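Local coordinates for uncharacterized hypothetical protein (Parabacteroides merdae, PDB 4EI0) that is of unknown function, a member of the DUF4466 family built largely of antiparallel beta sheets, at residues G49-A54 / C106-R111; V86-Q91 / D100-T105; L157-D162 / I195-S200; H207-S212 / L272-E277. One frame throughout, in Å; residues are numbered along the deposited sequence.

How the contacts relate
The four contacts fall into two pairs on opposite sides of the chain's centre. Contacts 1 and 2 have centres about 8 Å apart and share backbone bonds: S52 O meets F101 N at 2.8 Å and L51 N meets T105 O at 2.9 Å. Both also touch the second subunit. Contacts 3 and 4, with centres about 9 Å apart, meet in one antiparallel sheet, where M196 O lies 2.8 Å from Y210 N and Y197 OH lies 2.7 Å from H207 ND1. The centres of contacts 1 and 3 are about 52 Å apart, and their nearest atoms about 27 Å. No ligand or active site is known to connect the pairs.

Contact 1 of 4, residues G49-A54 / C106-R111; sequences GKLSSA and CAATLR
L51 lays its CD1 methyl against the start of strand 107-111, 3.9 Å from the CB of A108 and 3.7 Å from that residue's backbone N. Its CG rests on the backbone of C106, 4.1 Å from C106 C, so a single leucine spans three residues of the partner. The branch reaches them because CG stands anti to the carbonyl carbon (chi1 -62°) with the chain then extended. Further along, the CB of A54 meets CD1 of L110 at 4.1 Å, a second small-to-large pairing in which alanine and leucine have exchanged strands. Alanine suits both places, since its one methyl fills the interface without pushing the backbones apart. No hydrogen bond joins the two segments: their strand axes come no nearer than 8.9 Å and run 18° from parallel, as expected of strands in two different sheets packed face to face through apolar side chains. At the near end, K50 passes its CD 4.2 Å from the N of C106, while its amine is bonded to the O of N46. Glycine is called for at G49, where a CB would jam against the carbonyl O of the preceding residue. F101 and M42 also pack on L51, and I99 touches both A54 and L110. Strand 51-58 lies between strands 96-100 and 124-133 in one antiparallel sheet, and strand 107-115 between 35-43 and 67-75 in the other.

Contact 2 of 4, residues V86-Q91 / D100-T105; sequences VCSDSQ and DFTVDT
C87 sets its sulfur squarely over one face of the F101 ring, SG standing 3.9 Å from the centroid and only 13° off the normal. Beside it, V86 runs alongside F101, its CG2 3.9 Å from CE2 of the ring and approaching obliquely. V86 and V103 instead cross at about a right angle, CB to CB 4.1 Å. Branched valines suit this close approach because their bulk sits next to the backbone. The C87-F101 bridge sets the side chains in register: T102 N donates to V86 O at 2.9 Å, and the same oxygen takes a weak bond from V103 N. On the other side of the bridge S88 N meets D100 O at 3.0 Å, nearly end-on to the carbonyl (173° at the oxygen). S88 folds its hydroxyl back between its own N and carbonyl carbon (chi1 44°), which brings OG to a water 2.8 Å away. That water donates to D89 O and accepts from D100 N. Backbone bonds thus run through both parts of the contact, at buried V86 O and at the more exposed S88, while sulfur, ring and valines fill the apolar side and serine and water finish the solvent-facing one.

Contact 3 of 4, residues L157-D162 / I195-S200; sequences LSVTND and IMYAYS
V159 packs on Y197 where the end of strand 152-159, an edge strand of one antiparallel sheet, meets strand 195-199 of another. This is the tight side. The CG1 methyl of V159 lies over a face of the Y197 ring, 3.9 Å from its centroid in a CH-pi contact, and is 3.5 Å from CG. It is placed there by standing anti to the backbone N (chi1 172°). T160 O and N161 N come to the ring's edge, with T160 O 3.5 Å from CD2. Tyrosine suits this place because its ring offers valine a flat apolar surface while its hydroxyl is bonded to ND1 of H207. The looser side is polar and partly exposed. A single, nearly straight bond runs from Y199 N to N161 OD1, 3.1 Å long with 174° at the hydrogen. N161 also brings ND2 3.7 Å from CB of Y199, and a water donates to both N161 O and Y197 O, each at 2.8 Å. With an alanine replacing N161, the N-H of Y199 would probably lose its acceptor and the turn its side-chain tie to strand 195-199. The amide does not meet that N-H flat: Y199 N is tilted 30° from the carbonyl plane of OD1.

Contact 4 of 4, residues H207-S212 / L272-E277; sequences HAFYTS and LGLKEE
H207 and L274 join two neighbouring strands, 207-210 and 270-274, of an antiparallel sheet in which the latter is an outermost strand within this chain. The hydrogen bonding between the segments is sparse: L274 N donates to H207 O at 3.0 Å, with 160° at the hydrogen, while the nearby G273 N is too poorly angled to bond. The N-to-C directions of the short strand segments lie 120° apart, well short of antiparallel, and the pairing is brief. G273 has a positive phi, which favours glycine and lets the chain turn before L274. Apolar packing does the rest. CB of L274 lies 3.8 Å from CB of H207. Beyond A208, L272 extends one methyl, CD2, which meets A208 CB at 3.9 Å and CE1 of Y210 at 4.1 Å; the Y210 hydroxyl is bonded to Y218 O. Alanine is small enough to let the leucine lie across it. The aromatic contact belongs to F209, whose side chain crosses that of L274 at about a right angle, bringing a ring face under CD1. In this CH-pi contact, CD1 of L274 stands 3.5 Å from the F209 centroid, only 3° off the ring normal. A serine in place of F209 would probably leave that methyl without its flat aromatic support and open a gap beside M234 and I295. The polar end of H207 turns elsewhere, ND1 bonding to Y197 OH, while L274 O sits near the plane of its ring at the edge, 3.5 Å from CD2.

Contact 1 of 4, residues G49-A54 / C106-R111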
loop_
_atom_site.group_PDB
_atom_site.type_symbol
_atom_site.label_atom_id
_atom_site.label_comp_id
_atom_site.label_asym_id
_atom_site.label_seq_id
_atom_site.Cartn_x
_atom_site.Cartn_y
_atom_site.Cartn_z
ATOM N N GLY B 49 2.609 17.395 4.335
ATOM C CA GLY B 49 1.504 17.663 3.450
ATOM C C GLY B 49 1.128 16.395 2.707
ATOM O O GLY B 49 1.350 15.295 3.193
ATOM N N LYS B 50 0.528 16.573 1.542
ATOM C CA LYS B 50 -0.004 15.465 0.741
ATOM C C LYS B 50 0.294 15.680 -0.743
ATOM O O LYS B 50 0.542 16.799 -1.200
ATOM C CB LYS B 50 -1.503 15.309 0.955
ATOM C CG LYS B 50 -2.022 15.233 2.397
ATOM C CD LYS B 50 -1.658 13.948 3.068
ATOM C CE LYS B 50 -2.145 13.894 4.496
ATOM N NZ LYS B 50 -1.208 14.677 5.334
ATOM N N LEU B 51 0.247 14.604 -1.509
ATOM C CA LEU B 51 0.505 14.678 -2.940
ATOM C C LEU B 51 -0.649 15.441 -3.631
ATOM O O LEU B 51 -1.800 15.142 -3.377
ATOM C CB LEU B 51 0.673 13.255 -3.512
ATOM C CG LEU B 51 1.831 12.435 -2.956
ATOM C CD1 LEU B 51 1.937 11.158 -3.798
ATOM C CD2 LEU B 51 3.176 13.194 -2.988
ATOM N N SER B 52 -0.319 16.380 -4.567
ATOM C CA SER B 52 -1.329 17.164 -5.327
ATOM C C SER B 52 -1.534 16.756 -6.782
ATOM O O SER B 52 -2.688 16.651 -7.258
ATOM C CB SER B 52 -0.967 18.654 -5.288
ATOM O OG SER B 52 -0.764 19.035 -3.914
ATOM N N SER B 53 -0.432 16.550 -7.492
ATOM C CA SER B 53 -0.482 16.257 -8.942
ATOM C C SER B 53 0.819 15.668 -9.437
ATOM O O SER B 53 1.867 15.808 -8.802
ATOM C CB SER B 53 -0.852 17.495 -9.763
ATOM O OG SER B 53 0.154 18.495 -9.689
ATOM N N ALA B 54 0.734 15.012 -10.593
ATOM C CA ALA B 54 1.901 14.400 -11.252
ATOM C C ALA B 54 1.847 14.745 -12.747
ATOM O O ALA B 54 0.778 14.935 -13.297
ATOM C CB ALA B 54 1.881 12.905 -11.035
ATOM N N CYS B 106 0.148 10.588 1.351
ATOM C CA CYS B 106 1.542 11.034 1.344
ATOM C C CYS B 106 2.468 10.235 0.437
ATOM O O CYS B 106 3.640 10.551 0.341
ATOM C CB CYS B 106 2.077 11.019 2.760
ATOM S SG CYS B 106 2.121 9.418 3.535
ATOM N N ALA B 107 1.969 9.195 -0.221
ATOM C CA ALA B 107 2.851 8.307 -0.992
ATOM C C ALA B 107 2.028 7.567 -2.017
ATOM O O ALA B 107 0.922 7.098 -1.717
ATOM C CB ALA B 107 3.668 7.333 -0.104
ATOM N N ALA B 108 2.531 7.511 -3.249
ATOM C CA ALA B 108 1.790 6.773 -4.292
ATOM C C ALA B 108 2.761 6.342 -5.383
ATOM O O ALA B 108 3.827 6.912 -5.548
ATOM C CB ALA B 108 0.712 7.625 -4.897
ATOM N N THR B 109 2.369 5.304 -6.103
ATOM C CA THR B 109 3.064 4.877 -7.317
ATOM C C THR B 109 2.087 4.747 -8.444
ATOM O O THR B 109 1.137 3.984 -8.350
ATOM C CB THR B 109 3.740 3.535 -7.122
ATOM O OG1 THR B 109 4.654 3.644 -6.064
ATOM C CG2 THR B 109 4.497 3.087 -8.389
ATOM N N LEU B 110 2.257 5.580 -9.443
ATOM C CA LEU B 110 1.339 5.649 -10.557
ATOM C C LEU B 110 2.038 5.091 -11.755
ATOM O O LEU B 110 3.244 5.299 -11.909
ATOM C CB LEU B 110 0.932 7.084 -10.871
ATOM C CG LEU B 110 0.127 7.870 -9.821
ATOM C CD1 LEU B 110 -0.008 9.283 -10.337
ATOM C CD2 LEU B 110 -1.233 7.201 -9.557
ATOM N N ARG B 111 1.275 4.361 -12.576
ATOM C CA ARG B 111 1.769 3.813 -13.845
ATOM C C ARG B 111 1.429 4.710 -14.992
ATOM O O ARG B 111 0.273 5.130 -15.147
ATOM C CB ARG B 111 1.192 2.447 -14.037
ATOM C CG ARG B 111 1.771 1.487 -13.015
ATOM C CD ARG B 111 1.129 0.129 -13.084
ATOM N NE ARG B 111 1.683 -0.670 -12.018
ATOM C CZ ARG B 111 1.183 -1.816 -11.609
ATOM N NH1 ARG B 111 0.102 -2.316 -12.176
ATOM N NH2 ARG B 111 1.756 -2.435 -10.604
#

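Contact 2 of 4, residues V86-Q91 / D100-T105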
loop_
_atom_site.group_PDB
_atom_site.type_symbol
_atom_site.label_atom_id
_atom_site.label_comp_id
_atom_site.label_asym_id
_atom_site.label_seq_id
_atom_site.Cartn_x
_atom_site.Cartn_y
_atom_site.Cartn_z
ATOM N N VAL B 86 -6.806 6.984 -6.481
ATOM C CA VAL B 86 -6.470 8.188 -5.734
ATOM C C VAL B 86 -6.471 9.438 -6.591
ATOM O O VAL B 86 -6.354 10.546 -6.076
ATOM C CB VAL B 86 -5.103 8.052 -5.033
ATOM C CG1 VAL B 86 -5.136 6.969 -3.928
ATOM C CG2 VAL B 86 -4.029 7.772 -6.038
ATOM N N CYS B 87 -6.616 9.271 -7.888
ATOM C CA CYS B 87 -6.588 10.382 -8.833
ATOM C C CYS B 87 -7.815 10.458 -9.678
ATOM O O CYS B 87 -8.549 9.460 -9.873
ATOM C CB CYS B 87 -5.411 10.243 -9.796
ATOM S SG CYS B 87 -3.763 10.314 -9.106
ATOM N N SER B 88 -8.045 11.643 -10.233
ATOM C CA SER B 88 -9.047 11.770 -11.301
ATOM C C SER B 88 -8.362 11.355 -12.614
ATOM O O SER B 88 -7.173 11.091 -12.629
ATOM C CB SER B 88 -9.575 13.187 -11.358
ATOM O OG SER B 88 -8.492 14.103 -11.248
ATOM N N ASP B 89 -9.097 11.289 -13.717
ATOM C CA ASP B 89 -8.494 10.816 -14.967
ATOM C C ASP B 89 -7.379 11.745 -15.430
ATOM O O ASP B 89 -7.445 12.956 -15.232
ATOM C CB ASP B 89 -9.523 10.666 -16.089
ATOM C CG ASP B 89 -10.609 9.608 -15.771
ATOM O OD1 ASP B 89 -10.286 8.628 -15.097
ATOM O OD2 ASP B 89 -11.770 9.760 -16.225
ATOM N N SER B 90 -6.355 11.170 -16.056
ATOM C CA SER B 90 -5.300 11.985 -16.642
ATOM C C SER B 90 -5.774 12.713 -17.881
ATOM O O SER B 90 -6.776 12.345 -18.525
ATOM C CB SER B 90 -4.044 11.156 -16.958
ATOM O OG SER B 90 -4.217 10.230 -17.961
ATOM N N GLN B 91 -5.063 13.775 -18.186
ATOM C CA GLN B 91 -5.292 14.543 -19.374
ATOM C C GLN B 91 -3.985 14.686 -20.094
ATOM O O GLN B 91 -2.990 15.089 -19.497
ATOM C CB GLN B 91 -5.755 15.950 -19.038
ATOM C CG GLN B 91 -7.049 15.998 -18.244
ATOM C CD GLN B 91 -7.348 17.422 -17.785
ATOM O OE1 GLN B 91 -7.376 17.710 -16.590
ATOM N NE2 GLN B 91 -7.502 18.334 -18.748
ATOM N N ASP B 100 -4.284 14.704 -11.444
ATOM C CA ASP B 100 -4.506 15.342 -10.129
ATOM C C ASP B 100 -4.894 14.319 -9.106
ATOM O O ASP B 100 -5.759 13.470 -9.383
ATOM C CB ASP B 100 -5.661 16.337 -10.190
ATOM C CG ASP B 100 -5.292 17.627 -10.878
ATOM O OD1 ASP B 100 -4.133 18.017 -10.807
ATOM O OD2 ASP B 100 -6.167 18.253 -11.489
ATOM N N PHE B 101 -4.328 14.433 -7.901
ATOM C CA PHE B 101 -4.788 13.580 -6.823
ATOM C C PHE B 101 -6.104 14.149 -6.274
ATOM O O PHE B 101 -6.214 15.326 -6.056
ATOM C CB PHE B 101 -3.738 13.500 -5.732
ATOM C CG PHE B 101 -2.556 12.671 -6.097
ATOM C CD1 PHE B 101 -1.535 13.205 -6.828
ATOM C CD2 PHE B 101 -2.446 11.375 -5.645
ATOM C CE1 PHE B 101 -0.453 12.455 -7.164
ATOM C CE2 PHE B 101 -1.379 10.599 -6.002
ATOM C CZ PHE B 101 -0.372 11.134 -6.746
ATOM N N THR B 102 -7.101 13.310 -6.060
ATOM C CA THR B 102 -8.350 13.736 -5.417
ATOM C C THR B 102 -8.471 13.067 -4.057
ATOM O O THR B 102 -9.451 13.260 -3.399
ATOM C CB THR B 102 -9.568 13.386 -6.298
ATOM O OG1 THR B 102 -9.438 12.017 -6.709
ATOM C CG2 THR B 102 -9.575 14.295 -7.575
ATOM N N VAL B 103 -7.492 12.258 -3.640
ATOM C CA VAL B 103 -7.527 11.551 -2.340
ATOM C C VAL B 103 -6.297 11.972 -1.576
ATOM O O VAL B 103 -5.180 12.098 -2.165
ATOM C CB VAL B 103 -7.606 10.013 -2.523
ATOM C CG1 VAL B 103 -7.416 9.240 -1.191
ATOM C CG2 VAL B 103 -8.948 9.594 -3.175
ATOM N N ASP B 104 -6.440 12.178 -0.267
ATOM C CA ASP B 104 -5.276 12.561 0.529
ATOM C C ASP B 104 -4.361 11.328 0.664
ATOM O O ASP B 104 -4.770 10.271 1.226
ATOM C CB ASP B 104 -5.629 12.980 1.961
ATOM C CG ASP B 104 -6.261 14.354 2.040
ATOM O OD1 ASP B 104 -6.380 15.033 0.993
ATOM O OD2 ASP B 104 -6.632 14.744 3.180
ATOM N N THR B 105 -3.121 11.503 0.222
ATOM C CA THR B 105 -2.103 10.541 0.539
ATOM C C THR B 105 -0.747 11.174 0.558
ATOM O O THR B 105 -0.481 12.133 -0.164
ATOM C CB THR B 105 -2.122 9.365 -0.449
ATOM O OG1 THR B 105 -1.186 8.385 0.009
ATOM C CG2 THR B 105 -1.829 9.843 -1.836
HETATM O O HOH W 1 -6.596 14.602 -13.195
#

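Contact 3 of 4, residues L157-D162 / I195-S200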
loop_
_atom_site.group_PDB
_atom_site.type_symbol
_atom_site.label_atom_id
_atom_site.label_comp_id
_atom_site.label_asym_id
_atom_site.label_seq_id
_atom_site.Cartn_x
_atom_site.Cartn_y
_atom_site.Cartn_z
ATOM N N LEU B 157 -2.772 -13.053 -37.316
ATOM C CA LEU B 157 -3.534 -12.908 -38.544
ATOM C C LEU B 157 -3.949 -14.280 -39.075
ATOM O O LEU B 157 -3.207 -15.239 -38.980
ATOM C CB LEU B 157 -2.710 -12.191 -39.611
ATOM C CG LEU B 157 -2.365 -10.771 -39.186
ATOM C CD1 LEU B 157 -1.001 -10.329 -39.674
ATOM C CD2 LEU B 157 -3.471 -9.837 -39.642
ATOM N N SER B 158 -5.116 -14.341 -39.702
ATOM C CA SER B 158 -5.673 -15.573 -40.185
ATOM C C SER B 158 -5.323 -15.829 -41.639
ATOM O O SER B 158 -5.499 -14.987 -42.499
ATOM C CB SER B 158 -7.196 -15.566 -39.955
ATOM O OG SER B 158 -7.785 -16.666 -40.581
ATOM N N VAL B 159 -4.840 -17.030 -41.910
ATOM C CA VAL B 159 -4.455 -17.433 -43.231
ATOM C C VAL B 159 -5.177 -18.734 -43.536
ATOM O O VAL B 159 -5.205 -19.651 -42.720
ATOM C CB VAL B 159 -2.918 -17.554 -43.338
ATOM C CG1 VAL B 159 -2.536 -18.158 -44.671
ATOM C CG2 VAL B 159 -2.285 -16.145 -43.154
ATOM N N THR B 160 -5.774 -18.810 -44.710
ATOM C CA THR B 160 -6.510 -19.991 -45.117
ATOM C C THR B 160 -6.274 -20.154 -46.612
ATOM O O THR B 160 -5.641 -19.310 -47.256
ATOM C CB THR B 160 -8.011 -19.848 -44.825
ATOM O OG1 THR B 160 -8.550 -18.801 -45.637
ATOM C CG2 THR B 160 -8.256 -19.494 -43.369
ATOM N N ASN B 161 -6.786 -21.219 -47.193
ATOM C CA ASN B 161 -6.637 -21.408 -48.632
ATOM C C ASN B 161 -7.233 -20.267 -49.464
ATOM O O ASN B 161 -6.771 -20.006 -50.572
ATOM C CB ASN B 161 -7.241 -22.747 -49.059
ATOM C CG ASN B 161 -6.296 -23.892 -48.803
ATOM O OD1 ASN B 161 -5.290 -24.072 -49.517
ATOM N ND2 ASN B 161 -6.585 -24.657 -47.755
ATOM N N ASP B 162 -8.243 -19.592 -48.921
ATOM C CA ASP B 162 -8.836 -18.438 -49.589
ATOM C C ASP B 162 -8.153 -17.138 -49.216
ATOM O O ASP B 162 -8.108 -16.238 -50.036
ATOM C CB ASP B 162 -10.334 -18.315 -49.268
ATOM C CG ASP B 162 -11.146 -19.423 -49.861
ATOM O OD1 ASP B 162 -10.640 -20.139 -50.768
ATOM O OD2 ASP B 162 -12.304 -19.553 -49.419
ATOM N N ILE B 195 3.960 -13.735 -51.195
ATOM C CA ILE B 195 3.899 -15.162 -50.876
ATOM C C ILE B 195 2.465 -15.629 -51.038
ATOM O O ILE B 195 1.528 -14.927 -50.629
ATOM C CB ILE B 195 4.371 -15.443 -49.404
ATOM C CG1 ILE B 195 5.888 -15.230 -49.269
ATOM C CG2 ILE B 195 4.063 -16.872 -49.009
ATOM C CD1 ILE B 195 6.442 -15.305 -47.862
HETATM N N MSE B 196 2.296 -16.801 -51.638
HETATM C CA MSE B 196 1.013 -17.481 -51.661
HETATM C C MSE B 196 1.085 -18.679 -50.737
HETATM O O MSE B 196 1.952 -19.551 -50.901
HETATM C CB MSE B 196 0.638 -17.947 -53.058
HETATM C CG MSE B 196 -0.701 -18.718 -53.089
HETATM SE SE MSE B 196 -1.169 -19.236 -54.868
HETATM C CE MSE B 196 -3.014 -19.933 -54.585
ATOM N N TYR B 197 0.184 -18.700 -49.765
ATOM C CA TYR B 197 -0.009 -19.872 -48.920
ATOM C C TYR B 197 -0.937 -20.848 -49.592
ATOM O O TYR B 197 -1.892 -20.447 -50.248
ATOM C CB TYR B 197 -0.619 -19.439 -47.613
ATOM C CG TYR B 197 -1.209 -20.561 -46.854
ATOM C CD1 TYR B 197 -0.401 -21.356 -46.042
ATOM C CD2 TYR B 197 -2.556 -20.850 -46.937
ATOM C CE1 TYR B 197 -0.915 -22.412 -45.330
ATOM C CE2 TYR B 197 -3.095 -21.928 -46.222
ATOM C CZ TYR B 197 -2.267 -22.705 -45.420
ATOM O OH TYR B 197 -2.759 -23.733 -44.670
ATOM N N ALA B 198 -0.658 -22.133 -49.421
ATOM C CA ALA B 198 -1.578 -23.183 -49.791
ATOM C C ALA B 198 -1.418 -24.336 -48.813
ATOM O O ALA B 198 -0.314 -24.607 -48.392
ATOM C CB ALA B 198 -1.253 -23.667 -51.178
ATOM N N TYR B 199 -2.498 -25.040 -48.500
ATOM C CA TYR B 199 -2.425 -26.311 -47.778
ATOM C C TYR B 199 -2.664 -27.448 -48.724
ATOM O O TYR B 199 -3.617 -27.424 -49.440
ATOM C CB TYR B 199 -3.512 -26.379 -46.728
ATOM C CG TYR B 199 -3.561 -27.701 -45.991
ATOM C CD1 TYR B 199 -2.583 -28.024 -45.048
ATOM C CD2 TYR B 199 -4.598 -28.601 -46.191
ATOM C CE1 TYR B 199 -2.631 -29.220 -44.342
ATOM C CE2 TYR B 199 -4.655 -29.812 -45.484
ATOM C CZ TYR B 199 -3.672 -30.112 -44.567
ATOM O OH TYR B 199 -3.688 -31.286 -43.883
ATOM N N SER B 200 -1.827 -28.466 -48.709
ATOM C CA SER B 200 -2.066 -29.671 -49.503
ATOM C C SER B 200 -2.287 -30.838 -48.547
ATOM O O SER B 200 -1.706 -30.901 -47.456
ATOM C CB SER B 200 -0.884 -29.951 -50.437
ATOM O OG SER B 200 -0.870 -31.279 -50.911
HETATM O O HOH W 2 -4.329 -21.183 -51.305
#

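Contact 4 of 4, residues H207-S212 / L272-E277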
loop_
_atom_site.group_PDB
_atom_site.type_symbol
_atom_site.label_atom_id
_atom_site.label_comp_id
_atom_site.label_asym_id
_atom_site.label_seq_id
_atom_site.Cartn_x
_atom_site.Cartn_y
_atom_site.Cartn_z
ATOM N N HIS B 207 1.255 -27.546 -45.155
ATOM C CA HIS B 207 1.178 -26.082 -45.187
ATOM C C HIS B 207 2.385 -25.517 -45.916
ATOM O O HIS B 207 3.485 -25.744 -45.507
ATOM C CB HIS B 207 1.123 -25.556 -43.776
ATOM C CG HIS B 207 -0.106 -26.003 -42.988
ATOM N ND1 HIS B 207 -1.317 -25.462 -43.168
ATOM C CD2 HIS B 207 -0.245 -26.922 -41.958
ATOM C CE1 HIS B 207 -2.186 -26.008 -42.319
ATOM N NE2 HIS B 207 -1.530 -26.900 -41.570
ATOM N N ALA B 208 2.189 -24.785 -47.014
ATOM C CA ALA B 208 3.270 -24.377 -47.899
ATOM C C ALA B 208 3.234 -22.892 -48.179
ATOM O O ALA B 208 2.156 -22.274 -48.132
ATOM C CB ALA B 208 3.222 -25.164 -49.201
ATOM N N PHE B 209 4.407 -22.309 -48.424
ATOM C CA PHE B 209 4.534 -20.927 -48.908
ATOM C C PHE B 209 5.204 -21.017 -50.264
ATOM O O PHE B 209 6.252 -21.660 -50.432
ATOM C CB PHE B 209 5.420 -20.050 -48.045
ATOM C CG PHE B 209 4.815 -19.580 -46.744
ATOM C CD1 PHE B 209 3.458 -19.652 -46.467
ATOM C CD2 PHE B 209 5.646 -18.974 -45.799
ATOM C CE1 PHE B 209 2.945 -19.155 -45.264
ATOM C CE2 PHE B 209 5.154 -18.510 -44.592
ATOM C CZ PHE B 209 3.784 -18.573 -44.331
ATOM N N TYR B 210 4.594 -20.382 -51.256
ATOM C CA TYR B 210 5.115 -20.368 -52.608
ATOM C C TYR B 210 5.300 -18.944 -53.077
ATOM O O TYR B 210 4.718 -18.026 -52.543
ATOM C CB TYR B 210 4.151 -21.043 -53.551
ATOM C CG TYR B 210 3.818 -22.433 -53.175
ATOM C CD1 TYR B 210 4.802 -23.414 -53.178
ATOM C CD2 TYR B 210 2.518 -22.807 -52.844
ATOM C CE1 TYR B 210 4.501 -24.720 -52.884
ATOM C CE2 TYR B 210 2.205 -24.138 -52.552
ATOM C CZ TYR B 210 3.207 -25.087 -52.582
ATOM O OH TYR B 210 2.948 -26.423 -52.280
ATOM N N THR B 211 6.089 -18.788 -54.118
ATOM C CA THR B 211 6.435 -17.497 -54.674
ATOM C C THR B 211 6.527 -17.646 -56.211
ATOM O O THR B 211 6.305 -18.734 -56.723
ATOM C CB THR B 211 7.758 -17.010 -54.063
ATOM O OG1 THR B 211 7.816 -15.585 -54.180
ATOM C CG2 THR B 211 8.964 -17.655 -54.765
ATOM N N SER B 212 6.834 -16.573 -56.950
ATOM C CA SER B 212 6.716 -16.587 -58.423
ATOM C C SER B 212 7.479 -17.734 -59.076
ATOM O O SER B 212 7.007 -18.325 -60.030
ATOM C CB SER B 212 7.193 -15.265 -59.041
ATOM O OG SER B 212 8.598 -15.135 -58.882
ATOM N N LEU B 272 7.883 -25.970 -47.576
ATOM C CA LEU B 272 6.875 -27.017 -47.340
ATOM C C LEU B 272 6.850 -27.365 -45.848
ATOM O O LEU B 272 7.762 -27.011 -45.110
ATOM C CB LEU B 272 7.186 -28.285 -48.167
ATOM C CG LEU B 272 7.399 -28.101 -49.695
ATOM C CD1 LEU B 272 7.766 -29.360 -50.433
ATOM C CD2 LEU B 272 6.174 -27.486 -50.366
ATOM N N GLY B 273 5.803 -28.054 -45.405
ATOM C CA GLY B 273 5.722 -28.529 -44.036
ATOM C C GLY B 273 5.775 -27.506 -42.928
ATOM O O GLY B 273 6.371 -27.754 -41.886
ATOM N N LEU B 274 5.151 -26.354 -43.125
ATOM C CA LEU B 274 4.992 -25.446 -42.035
ATOM C C LEU B 274 4.072 -26.027 -40.957
ATOM O O LEU B 274 3.181 -26.791 -41.258
ATOM C CB LEU B 274 4.447 -24.123 -42.543
ATOM C CG LEU B 274 5.456 -23.326 -43.338
ATOM C CD1 LEU B 274 4.686 -22.272 -44.144
ATOM C CD2 LEU B 274 6.519 -22.717 -42.453
ATOM N N LYS B 275 4.281 -25.628 -39.707
ATOM C CA LYS B 275 3.445 -26.037 -38.606
ATOM C C LYS B 275 3.655 -25.084 -37.491
ATOM O O LYS B 275 4.453 -24.171 -37.606
ATOM C CB LYS B 275 3.814 -27.453 -38.168
ATOM C CG LYS B 275 5.297 -27.688 -37.872
ATOM C CD LYS B 275 5.582 -29.121 -37.447
ATOM C CE LYS B 275 6.896 -29.615 -38.033
ATOM N NZ LYS B 275 7.067 -31.033 -37.686
ATOM N N GLU B 276 2.924 -25.277 -36.404
ATOM C CA GLU B 276 3.057 -24.470 -35.250
ATOM C C GLU B 276 4.553 -24.378 -34.849
ATOM O O GLU B 276 5.242 -25.376 -34.804
ATOM C CB GLU B 276 2.221 -25.077 -34.146
ATOM C CG GLU B 276 2.249 -24.299 -32.844
ATOM C CD GLU B 276 1.139 -24.723 -31.881
ATOM O OE1 GLU B 276 0.227 -25.473 -32.284
ATOM O OE2 GLU B 276 1.186 -24.288 -30.714
ATOM N N GLU B 277 5.020 -23.163 -34.591
ATOM C CA GLU B 277 6.402 -22.822 -34.182
ATOM C C GLU B 277 7.369 -22.747 -35.342
ATOM O O GLU B 277 8.497 -22.305 -35.172
ATOM C CB GLU B 277 6.987 -23.745 -33.086
ATOM C CG GLU B 277 6.261 -23.641 -31.761
ATOM C CD GLU B 277 7.082 -24.215 -30.587
ATOM O OE1 GLU B 277 8.326 -24.012 -30.491
ATOM O OE2 GLU B 277 6.475 -24.881 -29.728
#